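Local coordinates for coelenterazine-binding protein with bound coelenterazine (Renilla muelleri, PDB 2HPS) that binds the luciferin coelenterazine, making it available for reaction with luciferase and oxygen only when calcium is bound, at residues M99-S104 with V162-F167; L90-E95 with F167-E172. All blocks are in the same frame, centred on the assembly; numbering follows the deposited sequence.

In the fold
Both contacts use helix 157-169, the exiting helix of the fourth EF-hand; their segments overlap at Phe-167, which touches across neither. Contact 1 sets the start of helix 102-111 against the middle of it, while contact 2 brings the end of helix 78-91 and the chain after it to its C-terminal end. Their centres lie about 9 Å apart, and Ala-100 joins them: its CB is 3.6 Å from Phe-169 CZ and 3.6 Å from Met-92 SE. Contact 1 is the deeper, its centre about 8 Å from that of the chain against about 14 Å. It is also nearer the bound coelenterazine, which is about 7 Å from the Ser-104 side chain but about 12 Å from that of Met-92.

Contact 1. Residues M99-S104 with V162-F167; sequences MAVIQS and VTVNDF
Val-101, in the turn that leads into helix 102-111, and Ser-104, in the first turn of that entering helix of EF-hand 3, pack on Val-164 in the exiting helix of EF-hand 4. Ser-104 meets the fork of Val-164: its CB sits 3.6 Å from Val-164 CG2, and its OG lies 3.5 Å from Val-164 CG1. No hydrogen bond spans the two segments, so Ser-104 enters this contact by packing alone. Val-164 CG1 reaches across because it stands anti to the backbone N (chi1 171°), and here it also meets Val-101, whose CG1 approaches to 3.9 Å. The two valines cross obliquely, methyl against methyl. Packing the entering helix of one hand on the exiting helix of its partner is one way paired EF-hands associate, alongside the short antiparallel sheet between their loops, and the contact sits on that seam in the C-terminal pair. An alanine in place of Val-164 lacks both methyls and would probably leave Ser-104 with little to pack on and a gap beside Val-101.

At the margin, Asn-165 crosses Val-101 at about a right angle, its OD1 lying 3.9 Å from Val-101 CG1. That amide is steadied within its own helix, since ND2 hydrogen-bonds to the carbonyl oxygen of Leu-161, a residue whose side chain also touches Val-101. Phe-180 of helix 175-180 packs on Val-164 as well. One residue before Ser-104, Gln-103 touches the bound coelenterazine and hydrogen-bonds to Tyr-36 OH, which places this helix start at the ligand pocket.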
HETATM    1  N   MSE A  99     -10.147   2.825  10.109  1.00 15.50           N
HETATM    2  CA  MSE A  99     -10.718   2.552   8.798  1.00 16.11           C
HETATM    3  C   MSE A  99      -9.647   2.642   7.722  1.00 15.48           C
HETATM    4  O   MSE A  99      -9.710   1.923   6.721  1.00 14.80           O
HETATM    5  CB  MSE A  99     -11.861   3.514   8.480  1.00 16.99           C
HETATM    6  CG  MSE A  99     -13.139   3.187   9.194  1.00 21.71           C
HETATM    7 SE   MSE A  99     -13.796   1.368   8.765  1.00 34.22          SE
HETATM    8  CE  MSE A  99     -13.508   1.285   6.967  1.00 23.90           C
ATOM      9  N   ALA A 100      -8.660   3.521   7.933  1.00 14.94           N
ATOM     10  CA  ALA A 100      -7.597   3.738   6.934  1.00 14.73           C
ATOM     11  C   ALA A 100      -6.682   2.540   6.684  1.00 15.29           C
ATOM     12  O   ALA A 100      -6.019   2.463   5.635  1.00 15.14           O
ATOM     13  CB  ALA A 100      -6.767   4.946   7.302  1.00 14.51           C
ATOM     14  N   VAL A 101      -6.638   1.604   7.636  1.00 14.91           N
ATOM     15  CA  VAL A 101      -5.761   0.431   7.477  1.00 15.61           C
ATOM     16  C   VAL A 101      -6.485  -0.820   6.997  1.00 15.43           C
ATOM     17  O   VAL A 101      -5.872  -1.865   6.766  1.00 15.47           O
ATOM     18  CB  VAL A 101      -4.950   0.137   8.759  1.00 14.43           C
ATOM     19  CG1 VAL A 101      -4.119   1.372   9.134  1.00 14.32           C
ATOM     20  CG2 VAL A 101      -5.868  -0.293   9.918  1.00 16.31           C
ATOM     21  N   ILE A 102      -7.803  -0.706   6.850  1.00 16.18           N
ATOM     22  CA  ILE A 102      -8.614  -1.816   6.358  1.00 16.31           C
ATOM     23  C   ILE A 102      -8.121  -2.372   5.019  1.00 16.76           C
ATOM     24  O   ILE A 102      -8.026  -3.588   4.840  1.00 15.83           O
ATOM     25  CB  ILE A 102     -10.118  -1.403   6.354  1.00 16.29           C
ATOM     26  CG1 ILE A 102     -10.596  -1.218   7.803  1.00 16.10           C
ATOM     27  CG2 ILE A 102     -10.972  -2.370   5.555  1.00 17.08           C
ATOM     28  CD1 ILE A 102     -10.702  -2.530   8.641  1.00 17.25           C
ATOM     29  N   GLN A 103      -7.769  -1.489   4.092  1.00 16.91           N
ATOM     30  CA  GLN A 103      -7.231  -1.910   2.815  1.00 17.15           C
ATOM     31  C   GLN A 103      -5.982  -2.791   2.988  1.00 16.89           C
ATOM     32  O   GLN A 103      -5.853  -3.850   2.357  1.00 17.35           O
ATOM     33  CB  GLN A 103      -6.902  -0.665   2.004  1.00 18.20           C
ATOM     34  CG  GLN A 103      -6.630  -0.890   0.555  1.00 17.90           C
ATOM     35  CD  GLN A 103      -6.232   0.415  -0.130  1.00 20.90           C
ATOM     36  OE1 GLN A 103      -5.852   1.398   0.526  1.00 21.50           O
ATOM     37  NE2 GLN A 103      -6.340   0.437  -1.445  1.00 17.62           N
ATOM     38  N   SER A 104      -5.073  -2.369   3.866  1.00 15.78           N
ATOM     39  CA  SER A 104      -3.846  -3.112   4.088  1.00 15.82           C
ATOM     40  C   SER A 104      -4.115  -4.445   4.782  1.00 15.13           C
ATOM     41  O   SER A 104      -3.430  -5.419   4.527  1.00 14.45           O
ATOM     42  CB  SER A 104      -2.860  -2.277   4.901  1.00 15.84           C
ATOM     43  OG  SER A 104      -2.348  -1.197   4.128  1.00 19.56           O
ATOM     44  N   VAL A 162       2.176  -2.489  12.206  1.00 13.48           N
ATOM     45  CA  VAL A 162       3.117  -1.466  12.662  1.00 14.02           C
ATOM     46  C   VAL A 162       3.684  -0.688  11.451  1.00 13.24           C
ATOM     47  O   VAL A 162       3.695   0.561  11.433  1.00 12.25           O
ATOM     48  CB  VAL A 162       4.240  -2.095  13.516  1.00 14.49           C
ATOM     49  CG1 VAL A 162       5.427  -1.101  13.687  1.00 16.00           C
ATOM     50  CG2 VAL A 162       3.644  -2.552  14.878  1.00 16.74           C
ATOM     51  N   THR A 163       4.118  -1.443  10.449  1.00 12.64           N
ATOM     52  CA  THR A 163       4.673  -0.862   9.216  1.00 11.89           C
ATOM     53  C   THR A 163       3.617  -0.032   8.475  1.00 12.35           C
ATOM     54  O   THR A 163       3.889   1.102   8.064  1.00 11.00           O
ATOM     55  CB  THR A 163       5.260  -1.956   8.304  1.00 13.01           C
ATOM     56  OG1 THR A 163       6.432  -2.483   8.943  1.00 13.25           O
ATOM     57  CG2 THR A 163       5.681  -1.369   6.936  1.00 12.15           C
ATOM     58  N   VAL A 164       2.417  -0.590   8.335  1.00 11.31           N
ATOM     59  CA  VAL A 164       1.335   0.136   7.645  1.00 12.00           C
ATOM     60  C   VAL A 164       1.048   1.466   8.332  1.00 11.96           C
ATOM     61  O   VAL A 164       0.976   2.516   7.688  1.00 12.52           O
ATOM     62  CB  VAL A 164       0.049  -0.719   7.592  1.00 11.93           C
ATOM     63  CG1 VAL A 164      -1.113   0.100   7.091  1.00 13.59           C
ATOM     64  CG2 VAL A 164       0.282  -1.944   6.702  1.00 12.34           C
ATOM     65  N   ASN A 165       0.873   1.448   9.647  1.00 12.75           N
ATOM     66  CA  ASN A 165       0.630   2.699  10.367  1.00 12.66           C
ATOM     67  C   ASN A 165       1.764   3.699  10.229  1.00 13.23           C
ATOM     68  O   ASN A 165       1.534   4.895  10.069  1.00 13.56           O
ATOM     69  CB  ASN A 165       0.323   2.403  11.835  1.00 13.53           C
ATOM     70  CG  ASN A 165      -1.129   2.049  12.037  1.00 14.91           C
ATOM     71  OD1 ASN A 165      -1.990   2.928  11.960  1.00 16.72           O
ATOM     72  ND2 ASN A 165      -1.420   0.772  12.282  1.00 17.20           N
ATOM     73  N   ASP A 166       2.996   3.208  10.300  1.00 12.90           N
ATOM     74  CA  ASP A 166       4.126   4.115  10.208  1.00 14.08           C
ATOM     75  C   ASP A 166       4.202   4.745   8.806  1.00 13.43           C
ATOM     76  O   ASP A 166       4.414   5.956   8.667  1.00 13.34           O
ATOM     77  CB  ASP A 166       5.346   3.216  10.458  0.65 14.73           C
ATOM     78  CG  ASP A 166       6.651   3.952  10.443  0.65 16.99           C
ATOM     79  OD1 ASP A 166       6.662   5.194  10.273  0.65 17.88           O
ATOM     80  OD2 ASP A 166       7.672   3.247  10.620  0.65 18.73           O
ATOM     81  N   PHE A 167       3.980   3.932   7.783  1.00 12.86           N
ATOM     82  CA  PHE A 167       3.978   4.461   6.417  1.00 12.04           C
ATOM     83  C   PHE A 167       2.844   5.467   6.208  1.00 12.22           C
ATOM     84  O   PHE A 167       3.069   6.556   5.696  1.00 11.92           O
ATOM     85  CB  PHE A 167       3.882   3.339   5.404  1.00 12.14           C
ATOM     86  CG  PHE A 167       4.012   3.822   3.978  1.00 11.92           C
ATOM     87  CD1 PHE A 167       5.272   4.056   3.433  1.00 12.38           C
ATOM     88  CD2 PHE A 167       2.886   4.072   3.203  1.00 13.31           C
ATOM     89  CE1 PHE A 167       5.416   4.525   2.121  1.00 13.43           C
ATOM     90  CE2 PHE A 167       3.018   4.545   1.876  1.00 12.48           C
ATOM     91  CZ  PHE A 167       4.281   4.758   1.334  1.00 13.02           C
TER

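Contact 2. Residues L90-E95 with F167-E172; sequences LKMKGE and FLFGLE
Leu-90 and Leu-171 meet at a slant through their branched ends: Leu-90 CD1 and CD2 both lie 3.8 Å from Leu-171 CD2, so Leu-171 CD2 rests in the fork of Leu-90. Leu-90 CD2 also leans on the backbone, 4.0 Å from Phe-169 O. The second meeting is a Met-aromatic contact. Met-92, modelled as selenomethionine, keeps its chain extended beyond CG (chi2 177°, chi3 -173°), which carries SE to within 4.2 Å of Phe-169 CE1. The selenium lies near the ring plane, 5.4 Å from the centroid and 87° off the normal, so it comes at the edge.

Around this first shell, Leu-168 CB packs over one face of the Phe-169 ring, 4.0 Å above its plane and offset toward the rim, and Lys-97 makes a cation-pi contact with the same ring. Helix 6-21 secures the backbone where helix 157-169 ends: Lys-15 NZ hydrogen-bonds to the carbonyls of Phe-167 and Gly-170, and His-12 NE2 to that of Leu-168, while the His-12 side chain touches Leu-90. Surface packing away from the calcium sites, the contact joins the end of helix 78-91 and the linker to helix 95-99 with the end of helix 157-169 and the loop after it.

With no hydrogen bond between the segments, it probably rests on dispersion and the burial of apolar surface, helped by the slightly positive ring edge facing the polarisable selenium, which stands in for methionine's sulfur.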
ATOM      1  N   LEU A  90      -3.594  12.755   6.892  1.00 16.62           N
ATOM      2  CA  LEU A  90      -3.106  13.522   8.044  1.00 17.96           C
ATOM      3  C   LEU A  90      -4.214  14.270   8.798  1.00 19.02           C
ATOM      4  O   LEU A  90      -3.987  14.751   9.903  1.00 20.84           O
ATOM      5  CB  LEU A  90      -1.941  14.445   7.645  1.00 17.88           C
ATOM      6  CG  LEU A  90      -0.661  13.700   7.210  1.00 18.86           C
ATOM      7  CD1 LEU A  90       0.493  14.688   6.943  1.00 19.66           C
ATOM      8  CD2 LEU A  90      -0.223  12.611   8.197  1.00 19.09           C
ATOM      9  N   LYS A  91      -5.394  14.334   8.189  1.00 19.34           N
ATOM     10  CA  LYS A  91      -6.605  14.936   8.775  1.00 20.95           C
ATOM     11  C   LYS A  91      -7.283  13.964   9.760  1.00 20.29           C
ATOM     12  O   LYS A  91      -8.036  14.383  10.661  1.00 20.31           O
ATOM     13  CB  LYS A  91      -7.577  15.273   7.636  1.00 20.85           C
ATOM     14  CG  LYS A  91      -8.737  16.215   7.962  1.00 24.33           C
ATOM     15  CD  LYS A  91      -9.566  16.498   6.702  1.00 23.23           C
HETATM   16  N   MSE A  92      -7.018  12.672   9.591  1.00 19.54           N
HETATM   17  CA  MSE A  92      -7.814  11.642  10.275  1.00 19.90           C
HETATM   18  C   MSE A  92      -7.495  11.549  11.741  1.00 19.46           C
HETATM   19  O   MSE A  92      -6.339  11.698  12.143  1.00 18.90           O
HETATM   20  CB  MSE A  92      -7.607  10.275   9.633  1.00 18.83           C
HETATM   21  CG  MSE A  92      -8.102  10.185   8.209  1.00 19.15           C
HETATM   22 SE   MSE A  92      -7.671   8.422   7.564  1.00 24.43          SE
HETATM   23  CE  MSE A  92      -8.174   8.579   5.684  1.00 20.52           C
ATOM     24  N   LYS A  93      -8.528  11.267  12.537  1.00 19.58           N
ATOM     25  CA  LYS A  93      -8.386  11.093  13.981  1.00 19.39           C
ATOM     26  C   LYS A  93      -9.184   9.893  14.462  1.00 18.86           C
ATOM     27  O   LYS A  93     -10.230   9.556  13.878  1.00 18.39           O
ATOM     28  CB  LYS A  93      -8.909  12.327  14.733  1.00 20.08           C
ATOM     29  CG  LYS A  93      -8.246  13.654  14.374  1.00 20.76           C
ATOM     30  CD  LYS A  93      -6.810  13.696  14.883  1.00 24.34           C
ATOM     31  N   GLY A  94      -8.678   9.277  15.527  1.00 18.21           N
ATOM     32  CA  GLY A  94      -9.359   8.180  16.222  1.00 18.26           C
ATOM     33  C   GLY A  94      -9.754   7.054  15.300  1.00 17.42           C
ATOM     34  O   GLY A  94      -8.917   6.500  14.589  1.00 17.42           O
ATOM     35  N   GLU A  95     -11.043   6.722  15.305  1.00 16.34           N
ATOM     36  CA  GLU A  95     -11.545   5.601  14.510  1.00 16.52           C
ATOM     37  C   GLU A  95     -11.307   5.760  13.001  1.00 15.49           C
ATOM     38  O   GLU A  95     -11.222   4.771  12.285  1.00 15.05           O
ATOM     39  CB  GLU A  95     -13.033   5.346  14.832  1.00 16.78           C
ATOM     40  CG  GLU A  95     -13.660   4.207  14.028  1.00 18.80           C
ATOM     41  CD  GLU A  95     -14.254   4.669  12.704  1.00 20.05           C
ATOM     42  OE1 GLU A  95     -14.290   5.896  12.409  1.00 23.01           O
ATOM     43  OE2 GLU A  95     -14.680   3.794  11.938  1.00 22.26           O
ATOM     44  N   PHE A 167       3.980   3.932   7.783  1.00 12.86           N
ATOM     45  CA  PHE A 167       3.978   4.461   6.417  1.00 12.04           C
ATOM     46  C   PHE A 167       2.844   5.467   6.208  1.00 12.22           C
ATOM     47  O   PHE A 167       3.069   6.556   5.696  1.00 11.92           O
ATOM     48  CB  PHE A 167       3.882   3.339   5.404  1.00 12.14           C
ATOM     49  CG  PHE A 167       4.012   3.822   3.978  1.00 11.92           C
ATOM     50  CD1 PHE A 167       5.272   4.056   3.433  1.00 12.38           C
ATOM     51  CD2 PHE A 167       2.886   4.072   3.203  1.00 13.31           C
ATOM     52  CE1 PHE A 167       5.416   4.525   2.121  1.00 13.43           C
ATOM     53  CE2 PHE A 167       3.018   4.545   1.876  1.00 12.48           C
ATOM     54  CZ  PHE A 167       4.281   4.758   1.334  1.00 13.02           C
ATOM     55  N   LEU A 168       1.628   5.101   6.613  1.00 11.81           N
ATOM     56  CA  LEU A 168       0.461   5.941   6.317  1.00 12.36           C
ATOM     57  C   LEU A 168       0.368   7.226   7.139  1.00 12.19           C
ATOM     58  O   LEU A 168      -0.099   8.249   6.622  1.00 13.58           O
ATOM     59  CB  LEU A 168      -0.836   5.123   6.449  1.00 12.27           C
ATOM     60  CG  LEU A 168      -1.104   4.073   5.366  1.00 13.92           C
ATOM     61  CD1 LEU A 168      -2.413   3.366   5.725  1.00 17.09           C
ATOM     62  CD2 LEU A 168      -1.165   4.674   3.953  1.00 14.73           C
ATOM     63  N   PHE A 169       0.808   7.195   8.398  1.00 12.71           N
ATOM     64  CA  PHE A 169       0.615   8.321   9.308  1.00 13.08           C
ATOM     65  C   PHE A 169       1.878   8.954   9.878  1.00 13.46           C
ATOM     66  O   PHE A 169       1.800  10.017  10.510  1.00 15.54           O
ATOM     67  CB  PHE A 169      -0.305   7.915  10.477  1.00 14.14           C
ATOM     68  CG  PHE A 169      -1.644   7.434  10.025  1.00 13.83           C
ATOM     69  CD1 PHE A 169      -2.551   8.313   9.464  1.00 15.04           C
ATOM     70  CD2 PHE A 169      -1.995   6.089  10.154  1.00 15.58           C
ATOM     71  CE1 PHE A 169      -3.794   7.865   9.039  1.00 16.53           C
ATOM     72  CE2 PHE A 169      -3.229   5.639   9.726  1.00 15.42           C
ATOM     73  CZ  PHE A 169      -4.126   6.525   9.164  1.00 15.23           C
ATOM     74  N   GLY A 170       3.021   8.304   9.677  1.00 13.41           N
ATOM     75  CA  GLY A 170       4.286   8.776  10.233  1.00 13.61           C
ATOM     76  C   GLY A 170       4.726  10.097   9.625  1.00 13.70           C
ATOM     77  O   GLY A 170       4.653  10.274   8.414  1.00 14.13           O
ATOM     78  N   LEU A 171       5.163  11.018  10.480  1.00 14.89           N
ATOM     79  CA  LEU A 171       5.672  12.320  10.035  1.00 15.94           C
ATOM     80  C   LEU A 171       7.189  12.334  10.052  1.00 16.96           C
ATOM     81  O   LEU A 171       7.814  13.230   9.468  1.00 17.56           O
ATOM     82  CB  LEU A 171       5.161  13.436  10.938  1.00 16.44           C
ATOM     83  CG  LEU A 171       3.644  13.631  10.971  1.00 17.48           C
ATOM     84  CD1 LEU A 171       3.276  14.758  11.925  1.00 18.17           C
ATOM     85  CD2 LEU A 171       3.105  13.885   9.598  1.00 19.81           C
ATOM     86  N   GLU A 172       7.760  11.369  10.766  1.00 17.81           N
ATOM     87  CA  GLU A 172       9.205  11.239  10.876  1.00 19.26           C
ATOM     88  C   GLU A 172       9.647   9.982  10.158  1.00 18.44           C
ATOM     89  O   GLU A 172       8.938   8.974  10.133  1.00 18.73           O
ATOM     90  CB  GLU A 172       9.626  11.177  12.347  1.00 20.43           C
ATOM     91  CG  GLU A 172      10.011  12.533  12.961  1.00 25.83           C
ATOM     92  CD  GLU A 172       8.846  13.471  13.134  1.00 31.43           C
ATOM     93  OE1 GLU A 172       7.831  13.069  13.749  1.00 34.94           O
ATOM     94  OE2 GLU A 172       8.951  14.624  12.660  1.00 34.01           O
TER